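Long-range contacts in malic enzyme (Entamoeba histolytica, PDB 3NV9), which probably catalyses the oxidative decarboxylation of malate to pyruvate with a nicotinamide dinucleotide as electron acceptor: residues K28-K33 against L477-N482; L182-D187 against A375-D380; T202-L207 against R388-F393. One frame throughout, in Å; residues are numbered along the deposited sequence.

Contact 1. Residues K28-K33 against L477-N482. With SO4 (sulfate ion), chain D.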
ATOM      1  N   LYS A  28      21.161   5.382  25.819  1.00 21.46           N
ATOM      2  CA  LYS A  28      20.443   4.413  24.979  1.00 20.89           C
ATOM      3  C   LYS A  28      19.348   5.059  24.149  1.00 20.85           C
ATOM      4  O   LYS A  28      19.134   4.678  22.984  1.00 20.62           O
ATOM      5  CB  LYS A  28      19.826   3.316  25.816  1.00 20.86           C
ATOM      6  CG  LYS A  28      20.874   2.332  26.332  1.00 23.36           C
ATOM      7  CD  LYS A  28      20.370   1.553  27.578  1.00 24.76           C
ATOM      8  CE  LYS A  28      19.288   0.541  27.196  1.00 26.42           C
ATOM      9  NZ  LYS A  28      18.953  -0.337  28.359  1.00 28.61           N
ATOM     10  N   THR A  29      18.649   6.027  24.747  1.00 20.69           N
ATOM     11  CA  THR A  29      17.531   6.674  24.096  1.00 20.34           C
ATOM     12  C   THR A  29      18.093   7.462  22.887  1.00 20.74           C
ATOM     13  O   THR A  29      17.664   7.277  21.755  1.00 21.73           O
ATOM     14  CB  THR A  29      16.705   7.525  25.115  1.00 19.79           C
ATOM     15  OG1 THR A  29      16.415   6.730  26.283  1.00 19.70           O
ATOM     16  CG2 THR A  29      15.339   7.979  24.540  1.00 20.05           C
ATOM     17  N   GLN A  30      19.090   8.295  23.154  1.00 21.84           N
ATOM     18  CA  GLN A  30      19.758   9.121  22.166  1.00 21.69           C
ATOM     19  C   GLN A  30      20.438   8.271  21.095  1.00 21.94           C
ATOM     20  O   GLN A  30      20.350   8.613  19.921  1.00 23.02           O
ATOM     21  CB  GLN A  30      20.739  10.056  22.862  1.00 21.62           C
ATOM     22  CG  GLN A  30      20.025  11.317  23.517  1.00 23.55           C
ATOM     23  CD  GLN A  30      19.279  12.161  22.455  1.00 24.76           C
ATOM     24  OE1 GLN A  30      19.873  12.492  21.438  1.00 25.65           O
ATOM     25  NE2 GLN A  30      17.961  12.408  22.645  1.00 14.79           N
ATOM     26  N   PHE A  31      21.065   7.150  21.465  1.00 21.59           N
ATOM     27  CA  PHE A  31      21.670   6.259  20.436  1.00 21.20           C
ATOM     28  C   PHE A  31      20.607   5.769  19.419  1.00 21.27           C
ATOM     29  O   PHE A  31      20.784   5.943  18.175  1.00 21.69           O
ATOM     30  CB  PHE A  31      22.400   5.066  21.044  1.00 20.34           C
ATOM     31  CG  PHE A  31      22.761   3.985  20.035  1.00 22.95           C
ATOM     32  CD1 PHE A  31      23.827   4.169  19.147  1.00 22.31           C
ATOM     33  CD2 PHE A  31      22.022   2.797  19.966  1.00 22.88           C
ATOM     34  CE1 PHE A  31      24.153   3.176  18.184  1.00 24.85           C
ATOM     35  CE2 PHE A  31      22.354   1.786  19.037  1.00 23.86           C
ATOM     36  CZ  PHE A  31      23.417   1.975  18.138  1.00 22.66           C
ATOM     37  N   TYR A  32      19.510   5.213  19.942  1.00 20.36           N
ATOM     38  CA  TYR A  32      18.452   4.702  19.105  1.00 20.73           C
ATOM     39  C   TYR A  32      17.718   5.769  18.340  1.00 21.47           C
ATOM     40  O   TYR A  32      17.377   5.545  17.184  1.00 22.89           O
ATOM     41  CB  TYR A  32      17.502   3.802  19.864  1.00 20.05           C
ATOM     42  CG  TYR A  32      18.111   2.438  20.136  1.00 20.30           C
ATOM     43  CD1 TYR A  32      18.514   1.601  19.083  1.00 16.11           C
ATOM     44  CD2 TYR A  32      18.301   1.989  21.434  1.00 18.13           C
ATOM     45  CE1 TYR A  32      19.087   0.381  19.329  1.00 16.82           C
ATOM     46  CE2 TYR A  32      18.873   0.756  21.679  1.00 16.92           C
ATOM     47  CZ  TYR A  32      19.250  -0.033  20.643  1.00 19.10           C
ATOM     48  OH  TYR A  32      19.807  -1.256  20.922  1.00 23.27           O
ATOM     49  N   LYS A  33      17.488   6.946  18.921  1.00 21.38           N
ATOM     50  CA  LYS A  33      16.953   8.022  18.079  1.00 20.31           C
ATOM     51  C   LYS A  33      17.925   8.389  16.955  1.00 20.48           C
ATOM     52  O   LYS A  33      17.521   8.518  15.816  1.00 20.15           O
ATOM     53  CB  LYS A  33      16.600   9.277  18.885  1.00 21.85           C
ATOM     54  CG  LYS A  33      15.450   9.133  19.932  1.00 23.71           C
ATOM     55  CD  LYS A  33      15.410  10.351  20.922  1.00 24.93           C
ATOM     56  CE  LYS A  33      13.969  10.475  21.547  1.00 28.12           C
ATOM     57  NZ  LYS A  33      13.852  11.483  22.705  1.00 28.28           N
ATOM     58  N   LEU A 477      27.107   5.795  18.134  1.00 27.62           N
ATOM     59  CA  LEU A 477      27.548   5.499  19.509  1.00 28.10           C
ATOM     60  C   LEU A 477      28.210   6.728  20.168  1.00 28.39           C
ATOM     61  O   LEU A 477      27.693   7.261  21.155  1.00 28.26           O
ATOM     62  CB  LEU A 477      28.442   4.256  19.539  1.00 28.12           C
ATOM     63  CG  LEU A 477      28.796   3.734  20.938  1.00 29.88           C
ATOM     64  CD1 LEU A 477      27.596   3.611  21.809  1.00 30.74           C
ATOM     65  CD2 LEU A 477      29.539   2.417  20.882  1.00 30.95           C
ATOM     66  N   ALA A 478      29.303   7.203  19.574  1.00 28.78           N
ATOM     67  CA  ALA A 478      29.977   8.429  19.980  1.00 29.82           C
ATOM     68  C   ALA A 478      28.980   9.578  20.212  1.00 30.48           C
ATOM     69  O   ALA A 478      29.044  10.280  21.207  1.00 31.37           O
ATOM     70  CB  ALA A 478      31.042   8.831  18.902  1.00 29.07           C
ATOM     71  N   TYR A 479      28.050   9.752  19.291  1.00 31.21           N
ATOM     72  CA  TYR A 479      27.040  10.788  19.403  1.00 31.16           C
ATOM     73  C   TYR A 479      26.285  10.629  20.715  1.00 32.17           C
ATOM     74  O   TYR A 479      26.086  11.609  21.478  1.00 31.52           O
ATOM     75  CB  TYR A 479      26.089  10.641  18.228  1.00 31.38           C
ATOM     76  CG  TYR A 479      24.879  11.502  18.271  1.00 30.88           C
ATOM     77  CD1 TYR A 479      23.744  11.107  19.024  1.00 29.66           C
ATOM     78  CD2 TYR A 479      24.854  12.734  17.583  1.00 29.83           C
ATOM     79  CE1 TYR A 479      22.601  11.904  19.087  1.00 29.38           C
ATOM     80  CE2 TYR A 479      23.690  13.571  17.647  1.00 31.26           C
ATOM     81  CZ  TYR A 479      22.571  13.130  18.392  1.00 33.17           C
ATOM     82  OH  TYR A 479      21.427  13.890  18.429  1.00 32.48           O
ATOM     83  N   ALA A 480      25.880   9.381  20.992  1.00 31.94           N
ATOM     84  CA  ALA A 480      25.035   9.134  22.148  1.00 32.33           C
ATOM     85  C   ALA A 480      25.830   9.427  23.406  1.00 32.11           C
ATOM     86  O   ALA A 480      25.318  10.102  24.305  1.00 31.75           O
ATOM     87  CB  ALA A 480      24.473   7.717  22.165  1.00 31.37           C
ATOM     88  N   ILE A 481      27.074   8.936  23.441  1.00 32.49           N
ATOM     89  CA  ILE A 481      27.965   9.107  24.579  1.00 32.41           C
ATOM     90  C   ILE A 481      28.214  10.576  24.770  1.00 34.64           C
ATOM     91  O   ILE A 481      28.009  11.100  25.866  1.00 34.47           O
ATOM     92  CB  ILE A 481      29.259   8.347  24.382  1.00 32.30           C
ATOM     93  CG1 ILE A 481      28.969   6.863  24.605  1.00 29.08           C
ATOM     94  CG2 ILE A 481      30.387   8.891  25.309  1.00 31.59           C
ATOM     95  CD1 ILE A 481      29.980   5.967  24.080  1.00 24.14           C
ATOM     96  N   ASN A 482      28.570  11.255  23.684  1.00 36.87           N
ATOM     97  CA  ASN A 482      28.789  12.712  23.719  1.00 38.96           C
ATOM     98  C   ASN A 482      27.623  13.529  24.270  1.00 38.94           C
ATOM     99  O   ASN A 482      27.811  14.424  25.084  1.00 39.96           O
ATOM    100  CB  ASN A 482      29.266  13.256  22.367  1.00 39.13           C
ATOM    101  CG  ASN A 482      29.353  14.789  22.363  1.00 44.45           C
ATOM    102  OD1 ASN A 482      28.309  15.484  22.270  1.00 48.53           O
ATOM    103  ND2 ASN A 482      30.585  15.330  22.534  1.00 46.44           N
TER
HETATM  104  S   SO4 D 489      15.391  14.183  20.459  1.00 46.23           S
HETATM  105  O1  SO4 D 489      14.780  13.711  21.680  1.00 44.55           O
HETATM  106  O2  SO4 D 489      14.779  13.379  19.372  1.00 44.54           O
HETATM  107  O3  SO4 D 489      15.092  15.594  20.209  1.00 47.56           O
HETATM  108  O4  SO4 D 489      16.841  14.021  20.558  1.00 44.96           O

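Contact 2. Residues L182-D187 against A375-D380. With SO4 (sulfate ion), chain C; SO4 (sulfate ion), chain I.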
ATOM      1  N   LEU A 182     -17.030   2.018  12.560  1.00 27.60           N
ATOM      2  CA  LEU A 182     -16.389   1.240  11.466  1.00 26.89           C
ATOM      3  C   LEU A 182     -16.423  -0.250  11.668  1.00 26.76           C
ATOM      4  O   LEU A 182     -16.537  -0.962  10.718  1.00 26.83           O
ATOM      5  CB  LEU A 182     -14.912   1.614  11.249  1.00 25.92           C
ATOM      6  CG  LEU A 182     -14.686   2.962  10.647  1.00 23.14           C
ATOM      7  CD1 LEU A 182     -13.215   3.179  10.563  1.00 19.75           C
ATOM      8  CD2 LEU A 182     -15.396   3.074   9.277  1.00 21.22           C
ATOM      9  N   ARG A 183     -16.282  -0.713  12.903  1.00 27.89           N
ATOM     10  CA  ARG A 183     -16.311  -2.144  13.116  1.00 30.38           C
ATOM     11  C   ARG A 183     -17.672  -2.759  12.735  1.00 31.35           C
ATOM     12  O   ARG A 183     -17.755  -3.922  12.414  1.00 31.49           O
ATOM     13  CB  ARG A 183     -15.856  -2.488  14.538  1.00 29.53           C
ATOM     14  CG  ARG A 183     -16.917  -2.641  15.558  1.00 31.82           C
ATOM     15  CD  ARG A 183     -16.244  -2.705  16.901  1.00 33.68           C
ATOM     16  NE  ARG A 183     -15.582  -3.999  17.137  1.00 32.60           N
ATOM     17  CZ  ARG A 183     -15.983  -4.884  18.060  1.00 31.45           C
ATOM     18  NH1 ARG A 183     -17.051  -4.599  18.808  1.00 26.62           N
ATOM     19  NH2 ARG A 183     -15.326  -6.039  18.245  1.00 25.40           N
ATOM     20  N   GLU A 184     -18.727  -1.948  12.719  1.00 33.19           N
ATOM     21  CA  GLU A 184     -20.071  -2.441  12.418  1.00 33.99           C
ATOM     22  C   GLU A 184     -20.387  -2.244  10.977  1.00 34.52           C
ATOM     23  O   GLU A 184     -21.030  -3.121  10.355  1.00 35.41           O
ATOM     24  CB  GLU A 184     -21.121  -1.809  13.344  1.00 34.06           C
ATOM     25  CG  GLU A 184     -20.888  -2.196  14.826  1.00 36.47           C
ATOM     26  CD  GLU A 184     -20.940  -3.739  15.089  1.00 41.53           C
ATOM     27  OE1 GLU A 184     -21.553  -4.501  14.276  1.00 40.80           O
ATOM     28  OE2 GLU A 184     -20.363  -4.180  16.123  1.00 44.79           O
ATOM     29  N   SER A 185     -19.888  -1.152  10.397  1.00 34.88           N
ATOM     30  CA  SER A 185     -20.228  -0.888   9.001  1.00 35.26           C
ATOM     31  C   SER A 185     -19.391  -1.550   7.923  1.00 35.91           C
ATOM     32  O   SER A 185     -19.886  -1.691   6.799  1.00 36.08           O
ATOM     33  CB  SER A 185     -20.353   0.620   8.701  1.00 36.20           C
ATOM     34  OG  SER A 185     -19.262   1.357   9.188  1.00 37.44           O
ATOM     35  N   CYS A 186     -18.120  -1.883   8.203  1.00 35.03           N
ATOM     36  CA  CYS A 186     -17.253  -2.362   7.127  1.00 33.53           C
ATOM     37  C   CYS A 186     -17.426  -3.858   6.987  1.00 32.75           C
ATOM     38  O   CYS A 186     -17.806  -4.508   7.927  1.00 32.11           O
ATOM     39  CB  CYS A 186     -15.792  -1.961   7.385  1.00 33.60           C
ATOM     40  SG  CYS A 186     -15.536  -0.136   7.343  1.00 32.96           S
ATOM     41  N   ASP A 187     -17.173  -4.381   5.800  1.00 32.25           N
ATOM     42  CA  ASP A 187     -17.346  -5.792   5.470  1.00 32.51           C
ATOM     43  C   ASP A 187     -16.056  -6.628   5.713  1.00 31.27           C
ATOM     44  O   ASP A 187     -16.017  -7.839   5.455  1.00 32.26           O
ATOM     45  CB  ASP A 187     -17.880  -5.938   4.033  1.00 32.66           C
ATOM     46  CG  ASP A 187     -19.426  -5.613   3.918  1.00 39.47           C
ATOM     47  OD1 ASP A 187     -20.195  -5.697   4.933  1.00 41.97           O
ATOM     48  OD2 ASP A 187     -19.886  -5.266   2.797  1.00 43.07           O
ATOM     49  N   ALA A 375     -12.491 -13.388  10.193  1.00 26.86           N
ATOM     50  CA  ALA A 375     -13.293 -12.833  11.251  1.00 29.47           C
ATOM     51  C   ALA A 375     -13.819 -11.480  10.839  1.00 30.63           C
ATOM     52  O   ALA A 375     -13.115 -10.654  10.199  1.00 30.94           O
ATOM     53  CB  ALA A 375     -12.536 -12.715  12.559  1.00 28.53           C
ATOM     54  N   ARG A 376     -15.060 -11.263  11.232  1.00 31.53           N
ATOM     55  CA  ARG A 376     -15.795 -10.034  10.934  1.00 32.23           C
ATOM     56  C   ARG A 376     -15.332  -8.911  11.829  1.00 31.69           C
ATOM     57  O   ARG A 376     -15.279  -7.770  11.391  1.00 33.83           O
ATOM     58  CB  ARG A 376     -17.305 -10.256  11.137  1.00 31.84           C
ATOM     59  CG  ARG A 376     -17.954 -11.220  10.125  1.00 31.96           C
ATOM     60  CD  ARG A 376     -19.438 -11.390  10.560  1.00 36.80           C
ATOM     61  NE  ARG A 376     -20.066 -12.582  10.035  1.00 37.45           N
ATOM     62  CZ  ARG A 376     -20.642 -12.655   8.832  1.00 42.30           C
ATOM     63  NH1 ARG A 376     -20.646 -11.593   8.016  1.00 38.05           N
ATOM     64  NH2 ARG A 376     -21.218 -13.801   8.437  1.00 43.00           N
ATOM     65  N   LYS A 377     -14.967  -9.229  13.058  1.00 31.79           N
ATOM     66  CA  LYS A 377     -14.618  -8.229  14.077  1.00 32.26           C
ATOM     67  C   LYS A 377     -13.466  -8.812  14.881  1.00 30.85           C
ATOM     68  O   LYS A 377     -13.363 -10.038  14.936  1.00 30.24           O
ATOM     69  CB  LYS A 377     -15.790  -8.058  15.057  1.00 33.20           C
ATOM     70  CG  LYS A 377     -16.978  -7.259  14.516  1.00 38.56           C
ATOM     71  CD  LYS A 377     -18.376  -7.614  15.199  1.00 41.08           C
ATOM     72  CE  LYS A 377     -18.223  -8.055  16.664  1.00 44.88           C
ATOM     73  NZ  LYS A 377     -19.561  -8.401  17.234  1.00 44.98           N
ATOM     74  N   ILE A 378     -12.643  -7.971  15.537  1.00 28.72           N
ATOM     75  CA  ILE A 378     -11.720  -8.488  16.529  1.00 27.24           C
ATOM     76  C   ILE A 378     -12.439  -8.373  17.831  1.00 28.64           C
ATOM     77  O   ILE A 378     -12.657  -7.263  18.323  1.00 28.58           O
ATOM     78  CB  ILE A 378     -10.306  -7.767  16.643  1.00 27.40           C
ATOM     79  CG1 ILE A 378      -9.486  -7.705  15.327  1.00 25.20           C
ATOM     80  CG2 ILE A 378      -9.454  -8.464  17.641  1.00 25.06           C
ATOM     81  CD1 ILE A 378      -9.590  -8.861  14.364  1.00 21.99           C
ATOM     82  N   THR A 379     -12.797  -9.517  18.436  1.00 28.85           N
ATOM     83  CA  THR A 379     -13.560  -9.453  19.708  1.00 28.53           C
ATOM     84  C   THR A 379     -12.581  -9.370  20.841  1.00 28.03           C
ATOM     85  O   THR A 379     -11.405  -9.648  20.640  1.00 27.84           O
ATOM     86  CB  THR A 379     -14.437 -10.689  19.925  1.00 28.94           C
ATOM     87  OG1 THR A 379     -13.571 -11.817  20.010  1.00 27.40           O
ATOM     88  CG2 THR A 379     -15.400 -10.851  18.753  1.00 27.42           C
ATOM     89  N   ASP A 380     -13.070  -9.013  22.028  1.00 27.59           N
ATOM     90  CA  ASP A 380     -12.256  -8.992  23.238  1.00 27.87           C
ATOM     91  C   ASP A 380     -11.777 -10.427  23.554  1.00 27.74           C
ATOM     92  O   ASP A 380     -10.654 -10.639  23.965  1.00 29.09           O
ATOM     93  CB  ASP A 380     -13.016  -8.410  24.434  1.00 26.50           C
ATOM     94  CG  ASP A 380     -13.182  -6.884  24.369  1.00 29.93           C
ATOM     95  OD1 ASP A 380     -12.675  -6.245  23.404  1.00 31.93           O
ATOM     96  OD2 ASP A 380     -13.830  -6.305  25.312  1.00 29.11           O
TER
HETATM   97  S   SO4 C 488     -17.116  -7.676  21.358  1.00 46.28           S
HETATM   98  O1  SO4 C 488     -18.191  -8.259  22.125  1.00 49.20           O
HETATM   99  O2  SO4 C 488     -17.188  -8.204  19.998  1.00 47.69           O
HETATM  100  O3  SO4 C 488     -17.274  -6.228  21.329  1.00 52.69           O
HETATM  101  O4  SO4 C 488     -15.870  -7.909  22.048  1.00 46.61           O
HETATM  102  S   SO4 I 494     -20.706 -12.491   4.940  1.00105.59           S
HETATM  103  O1  SO4 I 494     -20.515 -13.606   5.871  1.00105.28           O
HETATM  104  O2  SO4 I 494     -20.945 -13.068   3.616  1.00105.00           O
HETATM  105  O3  SO4 I 494     -21.844 -11.674   5.359  1.00105.02           O
HETATM  106  O4  SO4 I 494     -19.532 -11.623   4.888  1.00104.32           O
HETATM  107  O   HOH W   1     -13.205  -5.108  15.721  1.00 28.46           O
HETATM  108  O   HOH W   2     -15.252  -4.949  11.460  1.00 29.47           O

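Contact 3. Residues T202-L207 against R388-F393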
ATOM      1  N   THR A 202      -0.616  -6.471  27.314  1.00 22.51           N
ATOM      2  CA  THR A 202      -0.551  -6.049  28.724  1.00 23.99           C
ATOM      3  C   THR A 202      -1.061  -7.151  29.667  1.00 23.73           C
ATOM      4  O   THR A 202      -0.406  -7.483  30.646  1.00 24.37           O
ATOM      5  CB  THR A 202      -1.272  -4.724  29.045  1.00 23.27           C
ATOM      6  OG1 THR A 202      -0.903  -3.723  28.103  1.00 22.59           O
ATOM      7  CG2 THR A 202      -0.849  -4.265  30.416  1.00 23.41           C
ATOM      8  N   LEU A 203      -2.243  -7.678  29.360  1.00 25.00           N
ATOM      9  CA  LEU A 203      -2.771  -8.872  30.010  1.00 24.99           C
ATOM     10  C   LEU A 203      -1.743 -10.028  29.967  1.00 25.38           C
ATOM     11  O   LEU A 203      -1.473 -10.651  30.995  1.00 26.19           O
ATOM     12  CB  LEU A 203      -4.114  -9.310  29.365  1.00 23.82           C
ATOM     13  CG  LEU A 203      -4.705 -10.554  30.052  1.00 23.41           C
ATOM     14  CD1 LEU A 203      -4.767 -10.451  31.596  1.00 23.46           C
ATOM     15  CD2 LEU A 203      -6.045 -10.886  29.512  1.00 25.72           C
ATOM     16  N   ALA A 204      -1.148 -10.308  28.802  1.00 25.78           N
ATOM     17  CA  ALA A 204      -0.150 -11.417  28.745  1.00 25.62           C
ATOM     18  C   ALA A 204       0.977 -11.250  29.750  1.00 25.87           C
ATOM     19  O   ALA A 204       1.309 -12.201  30.518  1.00 26.05           O
ATOM     20  CB  ALA A 204       0.421 -11.600  27.327  1.00 25.12           C
ATOM     21  N   GLY A 205       1.586 -10.065  29.774  1.00 25.49           N
ATOM     22  CA  GLY A 205       2.649  -9.811  30.771  1.00 26.02           C
ATOM     23  C   GLY A 205       2.185  -9.944  32.223  1.00 26.66           C
ATOM     24  O   GLY A 205       2.820 -10.582  33.050  1.00 26.13           O
ATOM     25  N   LEU A 206       1.048  -9.339  32.520  1.00 28.49           N
ATOM     26  CA  LEU A 206       0.409  -9.456  33.824  1.00 29.85           C
ATOM     27  C   LEU A 206       0.224 -10.931  34.243  1.00 29.55           C
ATOM     28  O   LEU A 206       0.496 -11.287  35.388  1.00 29.48           O
ATOM     29  CB  LEU A 206      -0.973  -8.772  33.745  1.00 29.86           C
ATOM     30  CG  LEU A 206      -1.819  -8.776  35.010  1.00 30.03           C
ATOM     31  CD1 LEU A 206      -1.184  -7.948  36.099  1.00 29.51           C
ATOM     32  CD2 LEU A 206      -3.183  -8.253  34.641  1.00 28.54           C
ATOM     33  N   LEU A 207      -0.266 -11.761  33.317  1.00 29.63           N
ATOM     34  CA  LEU A 207      -0.486 -13.194  33.590  1.00 29.27           C
ATOM     35  C   LEU A 207       0.780 -13.826  34.107  1.00 28.37           C
ATOM     36  O   LEU A 207       0.778 -14.414  35.184  1.00 28.24           O
ATOM     37  CB  LEU A 207      -0.995 -13.938  32.344  1.00 29.39           C
ATOM     38  CG  LEU A 207      -2.461 -13.652  32.011  1.00 29.99           C
ATOM     39  CD1 LEU A 207      -2.837 -14.356  30.750  1.00 29.32           C
ATOM     40  CD2 LEU A 207      -3.429 -14.046  33.161  1.00 31.28           C
ATOM     41  N   ARG A 388      -3.206 -15.294  26.204  1.00 24.74           N
ATOM     42  CA  ARG A 388      -2.861 -16.561  26.888  1.00 24.94           C
ATOM     43  C   ARG A 388      -1.806 -17.256  26.077  1.00 25.15           C
ATOM     44  O   ARG A 388      -0.856 -17.747  26.642  1.00 26.18           O
ATOM     45  CB  ARG A 388      -4.058 -17.477  27.103  1.00 25.39           C
ATOM     46  CG  ARG A 388      -5.161 -16.899  28.012  1.00 28.08           C
ATOM     47  CD  ARG A 388      -6.322 -17.926  28.222  1.00 35.00           C
ATOM     48  NE  ARG A 388      -7.420 -17.325  28.991  1.00 45.25           N
ATOM     49  CZ  ARG A 388      -7.323 -16.836  30.240  1.00 46.10           C
ATOM     50  NH1 ARG A 388      -6.176 -16.885  30.918  1.00 45.60           N
ATOM     51  NH2 ARG A 388      -8.399 -16.295  30.818  1.00 48.51           N
ATOM     52  N   ALA A 389      -1.960 -17.251  24.750  1.00 25.24           N
ATOM     53  CA  ALA A 389      -0.989 -17.843  23.834  1.00 25.05           C
ATOM     54  C   ALA A 389       0.388 -17.223  24.032  1.00 25.72           C
ATOM     55  O   ALA A 389       1.408 -17.942  24.038  1.00 26.58           O
ATOM     56  CB  ALA A 389      -1.439 -17.656  22.388  1.00 25.02           C
ATOM     57  N   LEU A 390       0.428 -15.884  24.182  1.00 25.02           N
ATOM     58  CA  LEU A 390       1.706 -15.153  24.328  1.00 23.42           C
ATOM     59  C   LEU A 390       2.351 -15.478  25.667  1.00 23.69           C
ATOM     60  O   LEU A 390       3.562 -15.723  25.766  1.00 23.81           O
ATOM     61  CB  LEU A 390       1.520 -13.613  24.179  1.00 20.95           C
ATOM     62  CG  LEU A 390       2.762 -12.755  24.386  1.00 19.86           C
ATOM     63  CD1 LEU A 390       3.917 -13.226  23.543  1.00 18.99           C
ATOM     64  CD2 LEU A 390       2.481 -11.264  24.060  1.00 19.50           C
ATOM     65  N   ALA A 391       1.540 -15.429  26.707  1.00 23.95           N
ATOM     66  CA  ALA A 391       2.005 -15.705  28.046  1.00 24.55           C
ATOM     67  C   ALA A 391       2.443 -17.172  28.170  1.00 24.85           C
ATOM     68  O   ALA A 391       3.483 -17.435  28.719  1.00 25.06           O
ATOM     69  CB  ALA A 391       0.910 -15.418  29.006  1.00 24.53           C
ATOM     70  N   GLU A 392       1.653 -18.117  27.656  1.00 25.83           N
ATOM     71  CA  GLU A 392       2.021 -19.558  27.744  1.00 27.55           C
ATOM     72  C   GLU A 392       3.273 -19.883  26.901  1.00 26.40           C
ATOM     73  O   GLU A 392       4.125 -20.615  27.342  1.00 24.88           O
ATOM     74  CB  GLU A 392       0.862 -20.456  27.333  1.00 27.58           C
ATOM     75  CG  GLU A 392      -0.427 -20.206  28.086  1.00 36.80           C
ATOM     76  CD  GLU A 392      -1.644 -20.932  27.470  1.00 45.38           C
ATOM     77  OE1 GLU A 392      -1.518 -21.530  26.369  1.00 49.57           O
ATOM     78  OE2 GLU A 392      -2.729 -20.895  28.090  1.00 48.46           O
ATOM     79  N   PHE A 393       3.395 -19.283  25.711  1.00 26.13           N
ATOM     80  CA  PHE A 393       4.593 -19.473  24.894  1.00 25.93           C
ATOM     81  C   PHE A 393       5.807 -19.073  25.706  1.00 26.86           C
ATOM     82  O   PHE A 393       6.830 -19.805  25.740  1.00 27.03           O
ATOM     83  CB  PHE A 393       4.567 -18.640  23.604  1.00 25.72           C
ATOM     84  CG  PHE A 393       5.796 -18.805  22.767  1.00 23.58           C
ATOM     85  CD1 PHE A 393       5.809 -19.708  21.731  1.00 21.35           C
ATOM     86  CD2 PHE A 393       6.956 -18.078  23.043  1.00 24.21           C
ATOM     87  CE1 PHE A 393       6.949 -19.875  20.964  1.00 20.64           C
ATOM     88  CE2 PHE A 393       8.117 -18.256  22.272  1.00 20.77           C
ATOM     89  CZ  PHE A 393       8.106 -19.138  21.257  1.00 21.65           C
TER

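Contact 1. Residues K28-K33 against L477-N482
Ala480 sets its methyl against the backbone and root of Phe31, with its CB 3.5 Å from both Phe31 N and Phe31 CB. Phe31 CA and Ala480 CA are 4.7 Å apart, and the axes of segments 28-33 and 477-482 approach to 8.1 Å. The Phe31 ring turns aside from that point: with CG anti to the backbone N (chi1 167°), it brings its edge to Leu477, CD1 lying 3.8 Å from Leu477 N. Helices 21-43 and 470-485, near the two ends of the chain, pack roughly antiparallel, with 143° between the N-to-C directions of the two segments, and Leu11 of helix 11-14 also lies against Phe31. On the other flank Gln30 bends at its second torsion and carries its amide to the edge of the Tyr479 ring, where OE1 stands 3.6 Å from CE1. Amide and ring planes are 31° apart, and no hydrogen bond links the pair. The Gln30 NE2 instead donates a nearly straight bond to sulfate O4 at 2.9 Å, while Lys33 NZ donates to sulfate O1 at 2.6 Å. Arg71 of the second subunit binds the same anion, probably acquired from the crystallisation liquor, and also donates to Tyr479 OH.

Contact 2. Residues L182-D187 against A375-D380
The Arg183 guanidinium has the side chain of Lys377 over one face, CG lying 4.0 Å above the plane and displaced toward the rim. Around its edge, in the plane, come the carbonyl of Ile378, a sulfate and a water. The bond from Arg183 NH2 to Ile378 O is short at 2.9 Å but weak, bent to 128° at the hydrogen. Arg183 NH1 makes the better-aligned link to sulfate O3, at 3.0 Å, and NE donates to the water, which also accepts from Ile378 N. With bonds on several sides, rotation of the flat group is well restricted. The Arg183 chain gets there by bending at chi3 (-75°), which swings the group across to the loop. A second guanidinium, that of Arg376, has O3 of another sulfate in plane at its edge; NH1 donates to that oxygen almost straight.

The contact joins the C-terminal end of helix 174-185 to the loop before helix 380-396, which belongs to the NAD-binding domain. Thr379 is the N-cap of that helix: its OG1 accepts from Met382 N and is also bonded to Asp428. Just beyond, Asp380 N donates to O4 of the sulfate held by Arg183, at 3.0 Å, so the anion sits at the helix N-terminus, where the dipole would probably help hold it. Lys377 lies alongside, with CE 3.5 Å from O2 of that sulfate, so the basic groups here gather round an anion. Glu184 crosses the Lys377 chain, its OE2 4.4 Å from NZ, too far for a salt bridge. Another water lies near Arg183 O and Arg376 O, but its protons cannot serve every nearby acceptor; Ile378 O also accepts from Gln196.

Contact 3. Residues T202-L207 against R388-F393
Ala204 and Ala391 bring the two helices together, their CA atoms 4.8 Å apart and Ala204 CB and Ala391 CB 4.2 Å apart. The apolar packing spreads from this pair. Leu390 lays its flank along the Ala204 methyl, with CB, CG and CD2 all 3.9 Å from Ala204 CB; its CG stands anti to the backbone N (chi1 177°), which directs the branch past the alanine. On the other side Leu207 CB reaches Ala391 CB at 4.1 Å. Apolar groups also meet polar ones. Ala391 CB sits 3.6 Å from Ala204 O. Farther out, Arg388 starts off pointing away from helix 193-213, but its chain runs extended from CG to NE and brings NH1 to 4.2 Å from Leu207 CD1, a van der Waals approach at the exposed margin.

No hydrogen bond joins the two segments directly, though Asn208, one residue beyond, donates from ND2 to Ala391 O and ties the same helices together. Leu390 also packs on Ile413 and Glu417 of helix 413-428, while Leu203 and Leu206 pack on Ile238 of helix 229-240.

The axes of segments 202-207 and 388-393 run 8.2 Å apart at a crossing angle of -38°, a close helix-helix packing with an alanine from each side at the closest CA pair, between helices 193-213 and 380-396 of the Rossmann-type NAD-binding domain of a malic enzyme.

Along the chain the first segments come in the order 28-33, 182-187, 202-207 and their partners in the order 375-380, 388-393, 477-482. Contact 1 therefore encloses the other two, pairing helices near the two chain ends, whereas contacts 2 and 3 interleave. These last two share helix 380-396: contact 2 lies at its start and contact 3 farther along, their centres 24 Å apart and nearest atoms about 7 Å apart. Together they tie helices 174-185 and 193-213, which flank strand 190-192, to a late part of the NAD-binding domain. Contact 1, centred 42 Å from contact 2 across the chain's centre, is the one that adjoins the second subunit.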